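Local coordinates for tail spike protein gp49 (Pseudomonas phage LKA1, PDB 4RU4) that probably cleaves the O-specific polysaccharide of its Pseudomonas host as a lyase, serving as the tailspike through which the phage attacks the cell envelope, at residues A144-I149 / I198-S203; G204-A209 / E226-P231; G245-R250 / G272-N277; R250-K255 / C278-A283; V306-V311 / E336-E341. All blocks are in the same frame, centred on the assembly; numbering follows the deposited sequence.

Contacts 2 to 5 join neighbouring coils of the parallel beta-helix, and contact 1 lies in the Ig-like domain that bulges from its side. Contacts 1 and 2 follow each other along the chain, their centres about 14 Å apart, joined where strand 197-202 leads on to strand 206-209. Contacts 3 and 4 alternate in sequence and share Arg250: the same two coils pair first along 247-249 and 274-276, then round the next corner, with centres about 9 Å apart. Contact 5 comes last, its centre about 9 Å from that of contact 4, to which Asp280 bonds it. Contacts 2, 4 and 5 also touch a second subunit, so one flank of this stack of coils helps build the trimer.

Contact 1 (A144-I149 / I198-S203)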
# COMPACT_ATOMS: atom_id res chain seq x y z
N ALA B 144 -30.34 0.84 -15.71
CA ALA B 144 -28.89 0.79 -15.51
C ALA B 144 -28.47 1.79 -14.44
O ALA B 144 -28.95 2.93 -14.42
CB ALA B 144 -28.18 1.07 -16.83
N GLY B 145 -27.59 1.37 -13.54
CA GLY B 145 -27.09 2.24 -12.49
C GLY B 145 -27.89 2.07 -11.20
O GLY B 145 -27.46 2.51 -10.13
N ASP B 146 -29.07 1.45 -11.27
CA ASP B 146 -29.88 1.27 -10.07
C ASP B 146 -29.21 0.26 -9.14
O ASP B 146 -28.40 -0.55 -9.57
CB ASP B 146 -31.31 0.80 -10.39
CG ASP B 146 -32.24 1.93 -10.87
OD1 ASP B 146 -31.86 3.12 -10.83
OD2 ASP B 146 -33.38 1.62 -11.26
N VAL B 147 -29.57 0.31 -7.86
CA VAL B 147 -28.99 -0.60 -6.85
C VAL B 147 -30.08 -1.38 -6.14
O VAL B 147 -31.12 -0.81 -5.76
CB VAL B 147 -28.14 0.18 -5.82
CG1 VAL B 147 -27.65 -0.71 -4.66
CG2 VAL B 147 -26.96 0.84 -6.54
N PHE B 148 -29.88 -2.68 -6.00
CA PHE B 148 -30.81 -3.49 -5.24
C PHE B 148 -30.09 -4.43 -4.31
O PHE B 148 -28.90 -4.70 -4.49
CB PHE B 148 -31.81 -4.23 -6.15
CG PHE B 148 -31.19 -5.26 -7.09
CD1 PHE B 148 -31.03 -6.57 -6.69
CD2 PHE B 148 -30.86 -4.92 -8.40
CE1 PHE B 148 -30.51 -7.52 -7.54
CE2 PHE B 148 -30.32 -5.86 -9.27
CZ PHE B 148 -30.15 -7.17 -8.83
N ILE B 149 -30.82 -4.90 -3.30
CA ILE B 149 -30.32 -5.84 -2.32
C ILE B 149 -31.07 -7.16 -2.46
O ILE B 149 -32.31 -7.20 -2.44
CB ILE B 149 -30.58 -5.33 -0.89
CG1 ILE B 149 -29.77 -4.07 -0.61
CG2 ILE B 149 -30.21 -6.44 0.14
CD1 ILE B 149 -30.22 -3.33 0.66
N ILE B 198 -36.14 -9.42 -2.62
CA ILE B 198 -35.32 -8.46 -3.35
C ILE B 198 -35.91 -7.06 -3.14
O ILE B 198 -37.13 -6.89 -3.14
CB ILE B 198 -35.27 -8.78 -4.88
CG1 ILE B 198 -35.24 -10.29 -5.13
CG2 ILE B 198 -34.08 -8.05 -5.58
CD1 ILE B 198 -34.04 -11.04 -4.41
N TYR B 199 -35.04 -6.07 -2.96
CA TYR B 199 -35.44 -4.71 -2.64
C TYR B 199 -34.60 -3.73 -3.40
O TYR B 199 -33.36 -3.84 -3.37
CB TYR B 199 -35.17 -4.44 -1.15
CG TYR B 199 -36.01 -5.30 -0.23
CD1 TYR B 199 -37.31 -4.93 0.09
CD2 TYR B 199 -35.50 -6.48 0.30
CE1 TYR B 199 -38.09 -5.70 0.93
CE2 TYR B 199 -36.27 -7.27 1.15
CZ TYR B 199 -37.57 -6.87 1.45
OH TYR B 199 -38.34 -7.63 2.29
N LYS B 200 -35.25 -2.75 -4.00
CA LYS B 200 -34.59 -1.64 -4.65
C LYS B 200 -34.17 -0.65 -3.58
O LYS B 200 -34.94 -0.37 -2.64
CB LYS B 200 -35.55 -0.94 -5.62
CG LYS B 200 -34.87 0.12 -6.49
CD LYS B 200 -35.86 0.63 -7.55
CE LYS B 200 -35.30 1.79 -8.36
NZ LYS B 200 -36.32 2.26 -9.38
N VAL B 201 -32.98 -0.08 -3.71
CA VAL B 201 -32.58 0.94 -2.75
C VAL B 201 -32.92 2.30 -3.34
O VAL B 201 -32.33 2.72 -4.34
CB VAL B 201 -31.09 0.85 -2.38
CG1 VAL B 201 -30.75 1.91 -1.35
CG2 VAL B 201 -30.80 -0.53 -1.84
N VAL B 202 -33.89 2.98 -2.72
CA VAL B 202 -34.42 4.22 -3.27
C VAL B 202 -34.01 5.31 -2.30
O VAL B 202 -34.38 5.28 -1.11
CB VAL B 202 -35.97 4.14 -3.41
CG1 VAL B 202 -36.56 5.43 -3.94
CG2 VAL B 202 -36.34 3.00 -4.33
N SER B 203 -33.22 6.26 -2.78
CA SER B 203 -32.71 7.33 -1.94
C SER B 203 -32.24 8.48 -2.83
O SER B 203 -32.06 8.32 -4.02
CB SER B 203 -31.51 6.81 -1.13
OG SER B 203 -30.48 6.36 -2.00
O HOH W 1 -35.23 3.37 -11.64
O HOH W 2 -31.50 2.38 -7.07
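Ile149 and Tyr199 bond twice, backbone to backbone, and form the tight end of this antiparallel pairing. Ile149 N gives its hydrogen to Tyr199 O at 2.8 Å, and Tyr199 N returns one to Ile149 O at 3.0 Å. One step on, Phe148 and Lys200 make a non-hydrogen-bonded pair, and beyond them comes a bond from Val201 N to Val147 O, 2.9 Å long and nearly linear at the hydrogen (176°), though the donor is tilted 24° out of the carbonyl plane. Side chains close in on this part. Ile149 CD1 comes to 3.8 Å from Val201 CG2, with Leu118 of strand 113-120 packing on both residues. Phe148 holds CG between its own backbone N and carbonyl carbon (chi1 64°), which lays the ring alongside Ile198, CD1 being 3.6 Å from Ile198 CG2.

Toward Asp146 the strands splay and water enters. Water 2 takes the place of a direct bond, accepting from Val147 N and donating to Val201 O. Farther out, Lys200 stretches its extended chain toward Asp146, yet NZ stops 3.5 Å from OD2 in a long salt bridge. Water 1 fits between the charges, donating to Asp146 OD2 (2.6 Å) and accepting from Lys200 NZ (2.7 Å). Each end has a further partner nearby: Val143 N bonds to OD2, and NZ gives a hydrogen to Asn141 O. The Ig-like domain thus relies here on main-chain bonds and an apolar layer, whereas the partly exposed ion pair, mediated by water, probably adds less to its hold.

Contact 2 (G204-A209 / E226-P231); sequences GVVDIA and EAVVSP
Val228 is the first residue of the 226-231 loop to meet strand 206-209, its CG1 lying 3.7 Å from Val206 CG2 where the two branched side chains cross. The same methyl also brushes Gly204 O, at 4.0 Å. Val229 contributes its carbonyl rather than its side chain. Water 3 donates to both Val229 O and Gly204 O, and water 4 accepts from Val206 N at 2.9 Å. Water 4 also has Val229 O and Gly204 O within bonding range, though it lacks the protons to serve every acceptor around it.

The next residue turns the chain. Ser230 adopts left-handed helical backbone angles (phi 54°, psi 48°) and points its hydroxyl elsewhere, to Asp253 OD2 on the following coil. This bend leads into strand 232-234, which lies parallel to strand 206-209 on the next coil of the beta-helix; Val206 already shares backbone bonding with Arg232 there.

Pro231 closes up to the strand just before that pairing begins. Its CB faces the branch point of Val206, 3.8 Å from Val206 CB and equally close to CG1, while Pro231 CA approaches Val206 O at 3.5 Å in a CH...O contact. Val225 of strand 221-226 packs on both Val206 and Pro231.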
# COMPACT_ATOMS: atom_id res chain seq x y z
N GLY B 204 -32.05 9.64 -2.22
CA GLY B 204 -31.55 10.79 -2.94
C GLY B 204 -30.15 11.16 -2.50
O GLY B 204 -29.35 10.30 -2.09
N VAL B 205 -29.84 12.45 -2.56
CA VAL B 205 -28.47 12.89 -2.32
C VAL B 205 -28.20 13.08 -0.82
O VAL B 205 -28.89 13.85 -0.16
CB VAL B 205 -28.22 14.20 -3.10
CG1 VAL B 205 -26.82 14.78 -2.82
CG2 VAL B 205 -28.44 13.93 -4.61
N VAL B 206 -27.19 12.38 -0.31
CA VAL B 206 -26.71 12.62 1.05
C VAL B 206 -25.27 13.11 1.04
O VAL B 206 -24.37 12.43 0.55
CB VAL B 206 -26.86 11.37 1.94
CG1 VAL B 206 -26.24 11.60 3.32
CG2 VAL B 206 -28.35 11.04 2.05
N ASP B 207 -25.07 14.30 1.59
CA ASP B 207 -23.76 14.93 1.58
C ASP B 207 -23.67 15.78 2.84
O ASP B 207 -24.39 16.76 2.99
CB ASP B 207 -23.59 15.78 0.31
CG ASP B 207 -22.15 16.22 0.07
OD1 ASP B 207 -21.33 16.13 1.01
OD2 ASP B 207 -21.83 16.68 -1.05
N ILE B 208 -22.80 15.37 3.76
CA ILE B 208 -22.59 16.09 5.00
C ILE B 208 -21.13 16.50 4.98
O ILE B 208 -20.25 15.66 4.80
CB ILE B 208 -22.88 15.18 6.22
CG1 ILE B 208 -24.23 14.46 6.07
CG2 ILE B 208 -22.79 15.96 7.54
CD1 ILE B 208 -25.41 15.39 5.91
N ALA B 209 -20.87 17.78 5.14
CA ALA B 209 -19.48 18.23 5.14
C ALA B 209 -19.20 19.43 6.02
O ALA B 209 -20.07 20.28 6.21
CB ALA B 209 -19.00 18.49 3.70
N GLU B 226 -28.93 5.69 6.57
CA GLU B 226 -29.44 4.33 6.43
C GLU B 226 -30.11 4.16 5.06
O GLU B 226 -30.86 5.03 4.62
CB GLU B 226 -30.43 4.03 7.56
CG GLU B 226 -31.12 2.65 7.43
CD GLU B 226 -31.90 2.25 8.68
OE1 GLU B 226 -31.89 3.03 9.68
OE2 GLU B 226 -32.53 1.16 8.67
N ALA B 227 -29.83 3.04 4.39
CA ALA B 227 -30.45 2.70 3.10
C ALA B 227 -30.27 3.79 2.05
O ALA B 227 -31.26 4.22 1.41
CB ALA B 227 -31.96 2.32 3.27
N VAL B 228 -29.02 4.21 1.84
CA VAL B 228 -28.75 5.24 0.86
C VAL B 228 -27.62 4.80 -0.08
O VAL B 228 -26.64 4.16 0.37
CB VAL B 228 -28.38 6.58 1.56
CG1 VAL B 228 -27.95 7.64 0.54
CG2 VAL B 228 -29.55 7.09 2.43
N VAL B 229 -27.74 5.15 -1.36
CA VAL B 229 -26.70 4.91 -2.36
C VAL B 229 -25.71 6.08 -2.41
O VAL B 229 -26.11 7.23 -2.62
CB VAL B 229 -27.32 4.68 -3.77
CG1 VAL B 229 -26.21 4.62 -4.88
CG2 VAL B 229 -28.23 3.40 -3.80
N SER B 230 -24.43 5.77 -2.20
CA SER B 230 -23.31 6.73 -2.25
C SER B 230 -23.45 7.98 -1.36
O SER B 230 -23.19 9.11 -1.82
CB SER B 230 -22.99 7.12 -3.69
OG SER B 230 -22.64 5.96 -4.43
N PRO B 231 -23.83 7.77 -0.09
CA PRO B 231 -23.77 8.96 0.77
C PRO B 231 -22.33 9.38 0.99
O PRO B 231 -21.40 8.56 0.90
CB PRO B 231 -24.40 8.48 2.09
CG PRO B 231 -24.07 6.99 2.13
CD PRO B 231 -24.11 6.54 0.67
O HOH W 3 -28.78 8.06 -3.12
O HOH W 4 -26.22 10.17 -1.92

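Contact 3 (G245-R250 / G272-N277)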
# COMPACT_ATOMS: atom_id res chain seq x y z
N GLY B 245 -20.24 7.16 16.79
CA GLY B 245 -20.01 8.48 16.24
C GLY B 245 -20.70 8.63 14.90
O GLY B 245 -21.49 9.54 14.70
N VAL B 246 -20.41 7.72 13.97
CA VAL B 246 -21.03 7.71 12.64
C VAL B 246 -21.48 6.28 12.37
O VAL B 246 -20.70 5.34 12.54
CB VAL B 246 -20.02 8.13 11.54
CG1 VAL B 246 -20.65 8.09 10.16
CG2 VAL B 246 -19.50 9.55 11.82
N TYR B 247 -22.73 6.11 11.96
CA TYR B 247 -23.27 4.79 11.69
C TYR B 247 -23.86 4.80 10.30
O TYR B 247 -24.84 5.48 10.05
CB TYR B 247 -24.35 4.46 12.72
CG TYR B 247 -24.86 3.02 12.72
CD1 TYR B 247 -24.79 2.21 11.60
CD2 TYR B 247 -25.40 2.48 13.88
CE1 TYR B 247 -25.25 0.89 11.61
CE2 TYR B 247 -25.86 1.17 13.91
CZ TYR B 247 -25.79 0.38 12.77
OH TYR B 247 -26.26 -0.92 12.81
N PHE B 248 -23.26 4.01 9.39
CA PHE B 248 -23.82 3.76 8.08
C PHE B 248 -24.53 2.40 8.14
O PHE B 248 -23.90 1.38 8.49
CB PHE B 248 -22.73 3.70 7.00
CG PHE B 248 -22.05 5.03 6.73
CD1 PHE B 248 -22.71 6.04 6.07
CD2 PHE B 248 -20.73 5.23 7.10
CE1 PHE B 248 -22.09 7.27 5.81
CE2 PHE B 248 -20.07 6.45 6.84
CZ PHE B 248 -20.75 7.46 6.18
N ALA B 249 -25.82 2.37 7.79
CA ALA B 249 -26.59 1.12 7.86
C ALA B 249 -27.16 0.85 6.47
O ALA B 249 -27.85 1.70 5.91
CB ALA B 249 -27.72 1.23 8.88
N ARG B 250 -26.89 -0.34 5.93
CA ARG B 250 -27.45 -0.71 4.63
C ARG B 250 -27.17 0.33 3.55
O ARG B 250 -28.07 0.66 2.77
CB ARG B 250 -28.97 -0.95 4.74
CG ARG B 250 -29.33 -2.36 5.20
CD ARG B 250 -30.81 -2.45 5.56
NE ARG B 250 -31.10 -1.69 6.77
CZ ARG B 250 -30.86 -2.14 7.99
NH1 ARG B 250 -30.32 -3.35 8.15
NH2 ARG B 250 -31.13 -1.39 9.05
N GLY B 272 -16.59 4.08 16.89
CA GLY B 272 -16.27 5.40 16.32
C GLY B 272 -17.08 5.55 15.03
O GLY B 272 -18.05 6.28 14.99
N ILE B 273 -16.65 4.83 13.98
CA ILE B 273 -17.41 4.71 12.73
C ILE B 273 -17.78 3.24 12.56
O ILE B 273 -16.92 2.36 12.67
CB ILE B 273 -16.53 5.10 11.51
CG1 ILE B 273 -15.96 6.50 11.69
CG2 ILE B 273 -17.33 5.05 10.20
CD1 ILE B 273 -14.68 6.79 10.78
N ILE B 274 -19.06 2.97 12.31
CA ILE B 274 -19.47 1.60 12.06
C ILE B 274 -20.23 1.48 10.74
O ILE B 274 -21.12 2.30 10.41
CB ILE B 274 -20.28 0.97 13.23
CG1 ILE B 274 -20.81 -0.41 12.81
CG2 ILE B 274 -21.43 1.90 13.68
CD1 ILE B 274 -21.05 -1.36 13.91
N PHE B 275 -19.85 0.46 9.98
CA PHE B 275 -20.52 0.13 8.72
C PHE B 275 -21.34 -1.12 8.98
O PHE B 275 -20.76 -2.20 9.12
CB PHE B 275 -19.50 -0.13 7.59
CG PHE B 275 -18.71 1.10 7.15
CD1 PHE B 275 -17.59 1.50 7.84
CD2 PHE B 275 -19.09 1.83 6.04
CE1 PHE B 275 -16.86 2.63 7.44
CE2 PHE B 275 -18.36 2.95 5.62
CZ PHE B 275 -17.25 3.35 6.36
N GLY B 276 -22.66 -0.96 9.11
CA GLY B 276 -23.54 -2.09 9.37
C GLY B 276 -24.21 -2.50 8.08
O GLY B 276 -24.86 -1.67 7.42
N ASN B 277 -24.04 -3.75 7.68
CA ASN B 277 -24.72 -4.26 6.48
C ASN B 277 -24.47 -3.38 5.24
O ASN B 277 -25.40 -3.05 4.51
CB ASN B 277 -26.22 -4.39 6.78
CG ASN B 277 -26.49 -5.18 8.08
OD1 ASN B 277 -27.12 -4.67 9.01
ND2 ASN B 277 -26.03 -6.46 8.13
O HOH W 5 -27.08 -2.02 10.06
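Val246 to Arg250 and Gly272 to Asn277 run side by side in parallel, and five main-chain hydrogen bonds zigzag between them. Val246 N gives to Gly272 O, Ile274 N to Val246 O, Phe248 N to Ile274 O, Gly276 N to Phe248 O and Arg250 N to Gly276 O. The shortest, Gly276 N to Phe248 O, is 2.7 Å.

Apolar contacts join like positions. Tyr247 carries CG anti to its main-chain nitrogen (chi1 -170°), and Ile274 CG2 sits over one face of the ring, 4.0 Å from the centroid. On the opposite face of the sheet Phe248 and Phe275 point the same way with nearly parallel planes, 26° apart. They are slid so far that the rings barely overlap, with Phe248 CD2 3.6 Å from Phe275 CE2.

Polar groups gather at the far end. Water 5 donates to Asn277 OD1 (2.9 Å) and also bonds to Tyr247 OH. Arg250 lies alongside Asn277, but its stronger partners are Asp300 and Glu226, while Asn277 ND2 bonds to Val306 O.

Each strand is followed by a residue with left-handed helical angles, Arg250 paired with Asn277, so the chain bends in nearly the same way on both coils. In-register pairing, like residues in line and a repeated bend are hallmarks of the right-handed parallel beta-helix of pectin lyase-like proteins.

Contact 4 (R250-K255 / C278-A283); sequences RCYDAK and CHDGGA
Two neighbouring coils of the parallel beta-helix round a corner together here, Asp253 turning beside Asp280 and Gly281. Before the corner Cys278 turns its sulfur back toward its own nitrogen (chi1 -73°), where SG accepts a long hydrogen bond from Cys251 N at 3.6 Å. Cys251 O then takes His279 N (3.1 Å), and His279 O receives Asp253 N (2.8 Å).

Tyr252 and His279 project side by side, Tyr252 CE1 being 3.9 Å from His279 CD2, with ring planes inclined at 44°. The hydroxyl of Tyr252 bonds farther off to Glu172. At the bend itself the ladder opens: water 6 accepts from Ala254 N, with Cys251 O and Asp280 O both in range for its protons. Gly281 has a positive phi, and its CA comes to 3.2 Å from Ala254 O in a CH...O contact. Parallel pairing resumes past the turn, leading into strands 254-257 and 281-284, where Gly282 N gives to Ala254 O at 2.8 Å.

The acids face the second subunit. Asp253 OD1 offers its syn lone pair to Lys255 NZ at 3.0 Å, while OD2 serves Ser230 and Arg232. Water 7 accepts from Gly281 N and lies 2.7 Å from Asp280 OD2; the other oxygen, OD1, pairs with Asn310 and with Arg319 of the second subunit.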
# COMPACT_ATOMS: atom_id res chain seq x y z
N ARG B 250 -26.89 -0.34 5.93
CA ARG B 250 -27.45 -0.71 4.63
C ARG B 250 -27.17 0.33 3.55
O ARG B 250 -28.07 0.66 2.77
CB ARG B 250 -28.97 -0.95 4.74
CG ARG B 250 -29.33 -2.36 5.20
CD ARG B 250 -30.81 -2.45 5.56
NE ARG B 250 -31.10 -1.69 6.77
CZ ARG B 250 -30.86 -2.14 7.99
NH1 ARG B 250 -30.32 -3.35 8.15
NH2 ARG B 250 -31.13 -1.39 9.05
N CYS B 251 -25.95 0.86 3.51
CA CYS B 251 -25.58 1.81 2.48
C CYS B 251 -24.69 1.14 1.45
O CYS B 251 -23.89 0.27 1.78
CB CYS B 251 -24.81 3.01 3.06
SG CYS B 251 -25.84 4.07 4.10
N TYR B 252 -24.81 1.60 0.22
CA TYR B 252 -23.98 1.15 -0.89
C TYR B 252 -23.01 2.27 -1.18
O TYR B 252 -23.45 3.40 -1.41
CB TYR B 252 -24.84 0.92 -2.12
CG TYR B 252 -24.12 0.28 -3.28
CD1 TYR B 252 -23.62 -1.01 -3.18
CD2 TYR B 252 -23.93 0.97 -4.48
CE1 TYR B 252 -22.95 -1.61 -4.26
CE2 TYR B 252 -23.28 0.39 -5.56
CZ TYR B 252 -22.80 -0.91 -5.44
OH TYR B 252 -22.14 -1.49 -6.52
N ASP B 253 -21.70 1.98 -1.12
CA ASP B 253 -20.66 2.97 -1.44
C ASP B 253 -20.71 4.19 -0.50
O ASP B 253 -20.55 5.34 -0.93
CB ASP B 253 -20.76 3.41 -2.92
CG ASP B 253 -19.69 4.45 -3.30
OD1 ASP B 253 -18.54 4.27 -2.88
OD2 ASP B 253 -20.01 5.45 -4.00
N ALA B 254 -20.95 3.95 0.79
CA ALA B 254 -20.83 5.03 1.77
C ALA B 254 -19.36 5.40 1.89
O ALA B 254 -18.52 4.52 2.08
CB ALA B 254 -21.37 4.59 3.11
N LYS B 255 -19.03 6.69 1.80
CA LYS B 255 -17.64 7.10 2.02
C LYS B 255 -17.57 8.20 3.09
O LYS B 255 -18.24 9.22 2.97
CB LYS B 255 -17.01 7.59 0.73
CG LYS B 255 -16.71 6.48 -0.29
CD LYS B 255 -15.89 6.99 -1.47
CE LYS B 255 -15.44 5.84 -2.35
NZ LYS B 255 -16.12 5.87 -3.65
N CYS B 278 -23.21 -2.99 5.02
CA CYS B 278 -22.88 -2.07 3.95
C CYS B 278 -22.05 -2.76 2.89
O CYS B 278 -21.37 -3.76 3.17
CB CYS B 278 -22.08 -0.87 4.47
SG CYS B 278 -23.01 0.36 5.45
N HIS B 279 -22.05 -2.20 1.68
CA HIS B 279 -21.35 -2.82 0.56
C HIS B 279 -20.68 -1.69 -0.23
O HIS B 279 -21.32 -0.67 -0.47
CB HIS B 279 -22.39 -3.60 -0.28
CG HIS B 279 -21.80 -4.52 -1.33
ND1 HIS B 279 -22.23 -5.82 -1.51
CD2 HIS B 279 -20.87 -4.29 -2.29
CE1 HIS B 279 -21.56 -6.37 -2.52
NE2 HIS B 279 -20.74 -5.46 -3.02
N ASP B 280 -19.40 -1.85 -0.58
CA ASP B 280 -18.60 -0.80 -1.22
C ASP B 280 -18.29 0.36 -0.26
O ASP B 280 -18.81 0.41 0.85
CB ASP B 280 -19.23 -0.27 -2.53
CG ASP B 280 -18.69 -0.96 -3.78
OD1 ASP B 280 -18.59 -2.20 -3.78
OD2 ASP B 280 -18.37 -0.25 -4.78
N GLY B 281 -17.45 1.29 -0.70
CA GLY B 281 -17.15 2.45 0.12
C GLY B 281 -16.14 2.16 1.21
O GLY B 281 -15.32 1.25 1.11
N GLY B 282 -16.19 2.98 2.27
CA GLY B 282 -15.27 2.84 3.38
C GLY B 282 -14.83 4.17 3.96
O GLY B 282 -15.50 5.18 3.77
N ALA B 283 -13.71 4.17 4.67
CA ALA B 283 -13.22 5.35 5.40
C ALA B 283 -11.81 5.67 4.93
O ALA B 283 -10.99 4.78 4.75
CB ALA B 283 -13.21 5.08 6.91
O HOH W 6 -21.23 1.35 2.12
O HOH W 7 -16.68 1.63 -3.70

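Contact 5 (V306-V311 / E336-E341)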
# COMPACT_ATOMS: atom_id res chain seq x y z
N VAL B 306 -27.60 -7.66 5.32
CA VAL B 306 -26.72 -8.55 4.56
C VAL B 306 -25.26 -8.38 4.97
O VAL B 306 -24.96 -7.48 5.75
CB VAL B 306 -26.90 -8.30 3.05
CG1 VAL B 306 -28.34 -8.63 2.67
CG2 VAL B 306 -26.53 -6.84 2.68
N PRO B 307 -24.38 -9.28 4.48
CA PRO B 307 -22.98 -9.19 4.89
C PRO B 307 -22.29 -7.90 4.42
O PRO B 307 -22.69 -7.27 3.45
CB PRO B 307 -22.33 -10.39 4.18
CG PRO B 307 -23.48 -11.42 4.12
CD PRO B 307 -24.63 -10.54 3.72
N VAL B 308 -21.24 -7.53 5.14
CA VAL B 308 -20.53 -6.32 4.86
C VAL B 308 -19.44 -6.69 3.86
O VAL B 308 -18.59 -7.53 4.17
CB VAL B 308 -19.88 -5.82 6.16
CG1 VAL B 308 -18.94 -4.64 5.86
CG2 VAL B 308 -20.95 -5.46 7.18
N ARG B 309 -19.44 -6.07 2.67
CA ARG B 309 -18.50 -6.49 1.62
C ARG B 309 -17.84 -5.34 0.87
O ARG B 309 -18.48 -4.35 0.60
CB ARG B 309 -19.21 -7.38 0.59
CG ARG B 309 -19.65 -8.74 1.15
CD ARG B 309 -19.95 -9.67 -0.01
NE ARG B 309 -20.33 -11.03 0.37
CZ ARG B 309 -21.57 -11.43 0.62
NH1 ARG B 309 -22.60 -10.58 0.57
NH2 ARG B 309 -21.80 -12.71 0.91
N ASN B 310 -16.57 -5.54 0.49
CA ASN B 310 -15.79 -4.53 -0.25
C ASN B 310 -15.82 -3.19 0.46
O ASN B 310 -15.89 -2.14 -0.18
CB ASN B 310 -16.22 -4.38 -1.73
CG ASN B 310 -15.20 -3.57 -2.56
OD1 ASN B 310 -13.99 -3.68 -2.36
ND2 ASN B 310 -15.70 -2.70 -3.44
N VAL B 311 -15.73 -3.23 1.78
CA VAL B 311 -15.59 -2.00 2.55
C VAL B 311 -14.12 -1.88 2.95
O VAL B 311 -13.53 -2.83 3.50
CB VAL B 311 -16.56 -1.92 3.77
CG1 VAL B 311 -16.41 -0.58 4.49
CG2 VAL B 311 -18.03 -2.14 3.31
N GLU B 336 -17.11 -9.97 4.54
CA GLU B 336 -16.38 -10.74 3.52
C GLU B 336 -15.65 -9.81 2.58
O GLU B 336 -16.27 -8.86 2.08
CB GLU B 336 -17.31 -11.65 2.73
CG GLU B 336 -16.68 -12.22 1.47
CD GLU B 336 -17.52 -13.30 0.78
OE1 GLU B 336 -18.74 -13.34 0.96
OE2 GLU B 336 -16.93 -14.10 0.03
N ASP B 337 -14.36 -10.05 2.32
CA ASP B 337 -13.67 -9.28 1.29
C ASP B 337 -13.59 -7.83 1.74
O ASP B 337 -13.99 -6.91 1.03
CB ASP B 337 -14.38 -9.38 -0.08
CG ASP B 337 -13.56 -8.79 -1.23
OD1 ASP B 337 -12.32 -8.68 -1.09
OD2 ASP B 337 -14.15 -8.43 -2.27
N CYS B 338 -13.10 -7.62 2.95
CA CYS B 338 -12.90 -6.26 3.44
C CYS B 338 -11.46 -6.13 3.94
O CYS B 338 -10.80 -7.14 4.18
CB CYS B 338 -13.83 -5.99 4.61
SG CYS B 338 -15.58 -5.89 4.20
N SER B 339 -10.98 -4.90 4.14
CA SER B 339 -9.60 -4.72 4.58
C SER B 339 -9.34 -3.39 5.27
O SER B 339 -10.12 -2.43 5.10
CB SER B 339 -8.61 -4.86 3.39
OG SER B 339 -8.91 -3.95 2.33
N TYR B 340 -8.27 -3.37 6.07
CA TYR B 340 -7.61 -2.13 6.52
C TYR B 340 -6.28 -2.05 5.74
O TYR B 340 -5.56 -3.04 5.63
CB TYR B 340 -7.32 -2.14 8.04
CG TYR B 340 -8.56 -1.99 8.92
CD1 TYR B 340 -9.39 -3.06 9.17
CD2 TYR B 340 -8.87 -0.76 9.51
CE1 TYR B 340 -10.55 -2.91 9.97
CE2 TYR B 340 -10.01 -0.62 10.32
CZ TYR B 340 -10.83 -1.70 10.54
OH TYR B 340 -11.96 -1.58 11.31
N GLU B 341 -5.95 -0.87 5.23
CA GLU B 341 -4.74 -0.69 4.44
C GLU B 341 -4.12 0.66 4.81
O GLU B 341 -4.84 1.65 4.94
CB GLU B 341 -5.10 -0.69 2.94
CG GLU B 341 -5.73 -2.04 2.55
CD GLU B 341 -6.36 -2.10 1.16
OE1 GLU B 341 -6.36 -1.07 0.45
OE2 GLU B 341 -6.89 -3.19 0.81
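Arg309 crosses Glu336 and touches it from CB to its guanidinium group. CB starts 3.6 Å from Glu336 O, and CG stays close to the same oxygen while also nearing Glu336 CB. From CG to NE the chain is extended, which brings CD to 4.0 Å from Glu336 OE1. NE then gives its hydrogen to OE1 at 2.9 Å, and NH2 adds a more bent bond to the same oxygen at 3.1 Å. OE1 lies almost in the guanidinium plane, yet that plane and the carboxylate are turned 50° apart; the grip is side-on, both nitrogens on one oxygen. NH1, at the tip, bonds to Gly168 O on strand 168-177, and Pro307 CB lies over one face of the group, toward its rim.

The backbones are pinned around this pair. Glu336 N bonds to Val308 O at 2.9 Å, and past the bend Val311 N uses Cys338 SG as acceptor at 3.6 Å. Val308 CG1 also rests on that sulfur. Beyond it, Ser339 N makes a weak bond to Val311 O.

All of this is buried, between coils of the beta-helix and against strand 168-177. There the three guanidinium nitrogens of Arg309 each find an acceptor, two of them at Glu336, so the salt bridge and the sulfur acceptor probably make up for the weak parallel pairing here.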